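Local coordinates for Sys-1 protein (Caenorhabditis elegans, PDB 3C2G), which acts as a beta-catenin in Wnt asymmetry signalling, binding the TCF factor POP-1 directly to activate or repress target genes, depending on upstream signals, at residues Pro20-Arg31 against Tyr73-Ile84. Residues are numbered along the deposited sequence; the frame is centred on the assembly and turned at random.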
loop_
_atom_site.group_PDB
_atom_site.type_symbol
_atom_site.label_atom_id
_atom_site.label_comp_id
_atom_site.label_asym_id
_atom_site.label_seq_id
_atom_site.Cartn_x
_atom_site.Cartn_y
_atom_site.Cartn_z
ATOM N N PRO A 20 45.290 29.271 -11.551
ATOM C CA PRO A 20 44.462 28.121 -11.920
ATOM C C PRO A 20 45.246 26.821 -12.068
ATOM O O PRO A 20 44.843 25.799 -11.521
ATOM C CB PRO A 20 43.875 28.538 -13.268
ATOM C CG PRO A 20 43.851 30.033 -13.202
ATOM C CD PRO A 20 45.127 30.382 -12.506
HETATM N N MSE A 21 46.365 26.864 -12.783
HETATM C CA MSE A 21 47.131 25.652 -13.051
HETATM C C MSE A 21 47.764 25.080 -11.788
HETATM O O MSE A 21 47.888 23.865 -11.653
HETATM C CB MSE A 21 48.186 25.891 -14.132
HETATM C CG MSE A 21 48.354 24.712 -15.094
HETATM SE SE MSE A 21 46.645 24.045 -15.856
HETATM C CE MSE A 21 45.968 25.701 -16.674
ATOM N N GLN A 22 48.148 25.958 -10.865
ATOM C CA GLN A 22 48.697 25.522 -9.588
ATOM C C GLN A 22 47.592 24.950 -8.692
ATOM O O GLN A 22 47.819 23.990 -7.947
ATOM C CB GLN A 22 49.449 26.662 -8.890
ATOM N N ARG A 23 46.397 25.532 -8.787
ATOM C CA ARG A 23 45.237 25.056 -8.035
ATOM C C ARG A 23 44.861 23.626 -8.391
ATOM O O ARG A 23 44.532 22.831 -7.512
ATOM C CB ARG A 23 44.047 25.989 -8.226
ATOM C CG ARG A 23 44.270 27.344 -7.612
ATOM C CD ARG A 23 42.993 28.038 -7.290
ATOM N NE ARG A 23 43.185 28.853 -6.100
ATOM C CZ ARG A 23 42.206 29.302 -5.323
ATOM N NH1 ARG A 23 40.936 29.014 -5.606
ATOM N NH2 ARG A 23 42.505 30.035 -4.257
ATOM N N LEU A 24 44.931 23.308 -9.677
ATOM C CA LEU A 24 44.697 21.961 -10.162
ATOM C C LEU A 24 45.723 20.988 -9.590
ATOM O O LEU A 24 45.356 19.922 -9.082
ATOM C CB LEU A 24 44.720 21.939 -11.695
ATOM C CG LEU A 24 44.533 20.616 -12.443
ATOM C CD1 LEU A 24 43.228 19.913 -12.072
ATOM C CD2 LEU A 24 44.592 20.873 -13.938
ATOM N N HIS A 25 47.002 21.367 -9.668
ATOM C CA HIS A 25 48.085 20.552 -9.128
ATOM C C HIS A 25 47.883 20.297 -7.636
ATOM O O HIS A 25 48.053 19.171 -7.165
ATOM C CB HIS A 25 49.454 21.207 -9.388
ATOM C CG HIS A 25 50.614 20.403 -8.877
ATOM N ND1 HIS A 25 51.196 19.388 -9.606
ATOM C CD2 HIS A 25 51.285 20.453 -7.701
ATOM C CE1 HIS A 25 52.180 18.852 -8.905
ATOM N NE2 HIS A 25 52.254 19.479 -7.744
HETATM N N MSE A 26 47.510 21.346 -6.905
HETATM C CA MSE A 26 47.272 21.254 -5.467
HETATM C C MSE A 26 46.109 20.310 -5.148
HETATM O O MSE A 26 46.181 19.531 -4.197
HETATM C CB MSE A 26 47.039 22.645 -4.863
HETATM C CG MSE A 26 48.299 23.517 -4.763
HETATM SE SE MSE A 26 48.023 25.328 -3.989
HETATM C CE MSE A 26 46.952 26.152 -5.388
ATOM N N ALA A 27 45.055 20.361 -5.963
ATOM C CA ALA A 27 43.910 19.461 -5.798
ATOM C C ALA A 27 44.275 17.979 -5.986
ATOM O O ALA A 27 43.964 17.156 -5.127
ATOM C CB ALA A 27 42.757 19.875 -6.711
ATOM N N LYS A 28 44.959 17.651 -7.086
ATOM C CA LYS A 28 45.475 16.290 -7.306
ATOM C C LYS A 28 46.305 15.818 -6.120
ATOM O O LYS A 28 46.151 14.689 -5.646
ATOM C CB LYS A 28 46.331 16.212 -8.568
ATOM C CG LYS A 28 45.578 16.434 -9.875
ATOM C CD LYS A 28 46.532 16.373 -11.071
ATOM C CE LYS A 28 45.785 16.535 -12.395
ATOM N NZ LYS A 28 46.721 16.675 -13.561
ATOM N N THR A 29 47.175 16.706 -5.644
ATOM C CA THR A 29 48.059 16.437 -4.519
ATOM C C THR A 29 47.268 16.045 -3.274
ATOM O O THR A 29 47.481 14.965 -2.715
ATOM C CB THR A 29 48.972 17.662 -4.248
ATOM O OG1 THR A 29 49.746 17.943 -5.423
ATOM C CG2 THR A 29 49.904 17.414 -3.074
ATOM N N ILE A 30 46.345 16.914 -2.861
ATOM C CA ILE A 30 45.469 16.636 -1.716
ATOM C C ILE A 30 44.670 15.334 -1.897
ATOM O O ILE A 30 44.533 14.555 -0.959
ATOM C CB ILE A 30 44.527 17.826 -1.416
ATOM C CG1 ILE A 30 45.342 19.044 -0.962
ATOM C CG2 ILE A 30 43.474 17.446 -0.354
ATOM C CD1 ILE A 30 44.594 20.374 -1.017
ATOM N N ARG A 31 44.167 15.094 -3.105
ATOM C CA ARG A 31 43.417 13.870 -3.384
ATOM C C ARG A 31 44.310 12.650 -3.228
ATOM O O ARG A 31 43.941 11.670 -2.578
ATOM C CB ARG A 31 42.805 13.918 -4.784
ATOM C CG ARG A 31 41.936 12.721 -5.123
ATOM C CD ARG A 31 41.460 12.771 -6.570
ATOM N NE ARG A 31 40.825 11.513 -6.948
ATOM C CZ ARG A 31 41.388 10.566 -7.691
ATOM N NH1 ARG A 31 42.618 10.721 -8.176
ATOM N NH2 ARG A 31 40.710 9.459 -7.957
ATOM N N TYR A 73 39.182 22.296 -18.160
ATOM C CA TYR A 73 39.891 22.644 -16.944
ATOM C C TYR A 73 39.002 22.419 -15.720
ATOM O O TYR A 73 39.385 21.716 -14.787
ATOM C CB TYR A 73 40.409 24.094 -16.977
ATOM C CG TYR A 73 40.895 24.519 -15.616
ATOM C CD1 TYR A 73 42.151 24.125 -15.154
ATOM C CD2 TYR A 73 40.072 25.251 -14.762
ATOM C CE1 TYR A 73 42.589 24.476 -13.890
ATOM C CE2 TYR A 73 40.497 25.606 -13.492
ATOM C CZ TYR A 73 41.760 25.219 -13.065
ATOM O OH TYR A 73 42.179 25.564 -11.808
ATOM N N TYR A 74 37.818 23.018 -15.737
ATOM C CA TYR A 74 36.911 22.934 -14.605
ATOM C C TYR A 74 36.473 21.502 -14.292
ATOM O O TYR A 74 36.375 21.129 -13.122
ATOM C CB TYR A 74 35.694 23.828 -14.821
ATOM C CG TYR A 74 35.934 25.305 -14.614
ATOM C CD1 TYR A 74 36.287 25.812 -13.357
ATOM C CD2 TYR A 74 35.771 26.205 -15.666
ATOM C CE1 TYR A 74 36.486 27.184 -13.157
ATOM C CE2 TYR A 74 35.965 27.580 -15.481
ATOM C CZ TYR A 74 36.326 28.061 -14.224
ATOM O OH TYR A 74 36.520 29.417 -14.048
ATOM N N ALA A 75 36.228 20.698 -15.325
ATOM C CA ALA A 75 35.864 19.289 -15.121
ATOM C C ALA A 75 36.966 18.527 -14.411
ATOM O O ALA A 75 36.698 17.664 -13.570
ATOM C CB ALA A 75 35.527 18.615 -16.432
ATOM N N GLN A 76 38.211 18.853 -14.741
ATOM C CA GLN A 76 39.341 18.160 -14.141
ATOM C C GLN A 76 39.569 18.568 -12.680
ATOM O O GLN A 76 39.800 17.717 -11.816
ATOM C CB GLN A 76 40.601 18.344 -14.986
ATOM C CG GLN A 76 41.605 17.224 -14.777
ATOM C CD GLN A 76 42.860 17.384 -15.597
ATOM O OE1 GLN A 76 42.842 17.937 -16.707
ATOM N NE2 GLN A 76 43.970 16.903 -15.053
ATOM N N LEU A 77 39.483 19.862 -12.409
ATOM C CA LEU A 77 39.611 20.372 -11.049
ATOM C C LEU A 77 38.509 19.798 -10.175
ATOM O O LEU A 77 38.793 19.133 -9.172
ATOM C CB LEU A 77 39.576 21.909 -11.040
ATOM C CG LEU A 77 39.553 22.639 -9.695
ATOM C CD1 LEU A 77 40.848 22.455 -8.930
ATOM C CD2 LEU A 77 39.283 24.109 -9.920
ATOM N N TRP A 78 37.258 20.027 -10.591
ATOM C CA TRP A 78 36.076 19.557 -9.853
ATOM C C TRP A 78 36.011 18.037 -9.690
ATOM O O TRP A 78 35.602 17.539 -8.637
ATOM C CB TRP A 78 34.785 20.090 -10.479
ATOM C CG TRP A 78 34.732 21.607 -10.558
ATOM C CD1 TRP A 78 35.513 22.504 -9.863
ATOM C CD2 TRP A 78 33.832 22.396 -11.346
ATOM N NE1 TRP A 78 35.156 23.795 -10.185
ATOM C CE2 TRP A 78 34.125 23.759 -11.084
ATOM C CE3 TRP A 78 32.807 22.087 -12.244
ATOM C CZ2 TRP A 78 33.439 24.805 -11.700
ATOM C CZ3 TRP A 78 32.117 23.131 -12.861
ATOM C CH2 TRP A 78 32.435 24.476 -12.581
ATOM N N TYR A 79 36.444 17.288 -10.702
ATOM C CA TYR A 79 36.436 15.842 -10.563
ATOM C C TYR A 79 37.273 15.423 -9.368
ATOM O O TYR A 79 36.899 14.499 -8.644
ATOM C CB TYR A 79 36.916 15.131 -11.825
ATOM C CG TYR A 79 36.854 13.625 -11.700
ATOM C CD1 TYR A 79 35.681 12.930 -12.009
ATOM C CD2 TYR A 79 37.957 12.894 -11.248
ATOM C CE1 TYR A 79 35.611 11.542 -11.877
ATOM C CE2 TYR A 79 37.894 11.498 -11.116
ATOM C CZ TYR A 79 36.718 10.835 -11.437
ATOM O OH TYR A 79 36.644 9.460 -11.326
ATOM N N ASN A 80 38.405 16.102 -9.168
ATOM C CA ASN A 80 39.303 15.808 -8.049
ATOM C C ASN A 80 38.687 16.166 -6.704
ATOM O O ASN A 80 38.667 15.346 -5.782
ATOM C CB ASN A 80 40.637 16.538 -8.226
ATOM C CG ASN A 80 41.576 15.828 -9.186
ATOM O OD1 ASN A 80 42.542 15.212 -8.760
ATOM N ND2 ASN A 80 41.293 15.908 -10.481
ATOM N N LEU A 81 38.179 17.393 -6.602
ATOM C CA LEU A 81 37.528 17.870 -5.387
ATOM C C LEU A 81 36.259 17.072 -5.048
ATOM O O LEU A 81 36.011 16.740 -3.882
ATOM C CB LEU A 81 37.209 19.359 -5.503
ATOM C CG LEU A 81 38.359 20.314 -5.854
ATOM C CD1 LEU A 81 37.824 21.696 -6.123
ATOM C CD2 LEU A 81 39.428 20.370 -4.769
ATOM N N LEU A 82 35.463 16.743 -6.065
ATOM C CA LEU A 82 34.241 15.981 -5.826
ATOM C C LEU A 82 34.563 14.566 -5.409
ATOM O O LEU A 82 33.824 13.967 -4.634
ATOM C CB LEU A 82 33.312 16.010 -7.035
ATOM C CG LEU A 82 32.782 17.412 -7.367
ATOM C CD1 LEU A 82 32.074 17.441 -8.723
ATOM C CD2 LEU A 82 31.889 17.940 -6.249
ATOM N N ASP A 83 35.687 14.046 -5.893
ATOM C CA ASP A 83 36.124 12.709 -5.497
ATOM C C ASP A 83 36.587 12.675 -4.049
ATOM O O ASP A 83 36.372 11.688 -3.353
ATOM C CB ASP A 83 37.222 12.170 -6.405
ATOM C CG ASP A 83 37.517 10.704 -6.132
ATOM O OD1 ASP A 83 36.652 9.845 -6.424
ATOM O OD2 ASP A 83 38.602 10.412 -5.591
ATOM N N ILE A 84 37.217 13.758 -3.595
ATOM C CA ILE A 84 37.556 13.891 -2.187
ATOM C C ILE A 84 36.249 13.914 -1.403
ATOM O O ILE A 84 36.056 13.133 -0.470
ATOM C CB ILE A 84 38.384 15.181 -1.910
ATOM C CG1 ILE A 84 39.825 15.025 -2.415
ATOM C CG2 ILE A 84 38.381 15.519 -0.423
ATOM C CD1 ILE A 84 40.539 16.360 -2.688
#
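At the N-terminal end of the armadillo domain of this beta-catenin, two helices of the all-helical superhelix pack side by side, Pro20-Arg31 against Tyr73-Ile84. The segment axes point the same way, 27° apart, and approach to 9.0 Å. Helix 47-62 lies between them in sequence and covers Ile30 and Ile84 through Ile54.

A polar grip closes each end of the contact. At the first, Tyr73 OH donates to Pro20 O at 2.7 Å. CG of Tyr73 stands anti to the backbone N (chi1 169°), which swings the ring across to the start of helix 20-37. The hydroxyl comes from above the carbonyl plane. Pro20 O also accepts the helical bond from Leu24 N, so two donors hold it. Pro20 CB lies against the ring carbon CZ, and Leu24 CB meets CE1 at 4.0 Å.

The middle is mainly apolar. Leu24 CD1 rests on the backbone of Leu77, 3.8 Å from its N. Ala27 faces helix 71-90, and its CB rests against Leu77 CD1 and Leu81 CD2, each at 3.9 Å. Toward the Arg31 end, Ile84 CD1 touches Ile30 CG2.

Asn80 sits beside this core. Its ND2 donates to Gln76 O one turn back, which helps fix the amide. OD1 then faces helix 20-37 and packs 3.4 Å from Lys28 CA and close to Arg31 CD.

Arg31 makes the second grip. Its chain is extended from CG to NE and crosses Asn80 at about a right angle. Asp83 also pairs with Arg86 and Arg87, so its carboxylate is probably kept charged. In the salt bridge to Arg31, NE donates to Asp83 OD2 at 2.8 Å, from above the carboxylate plane, and NH2 adds a weak bond to the same oxygen.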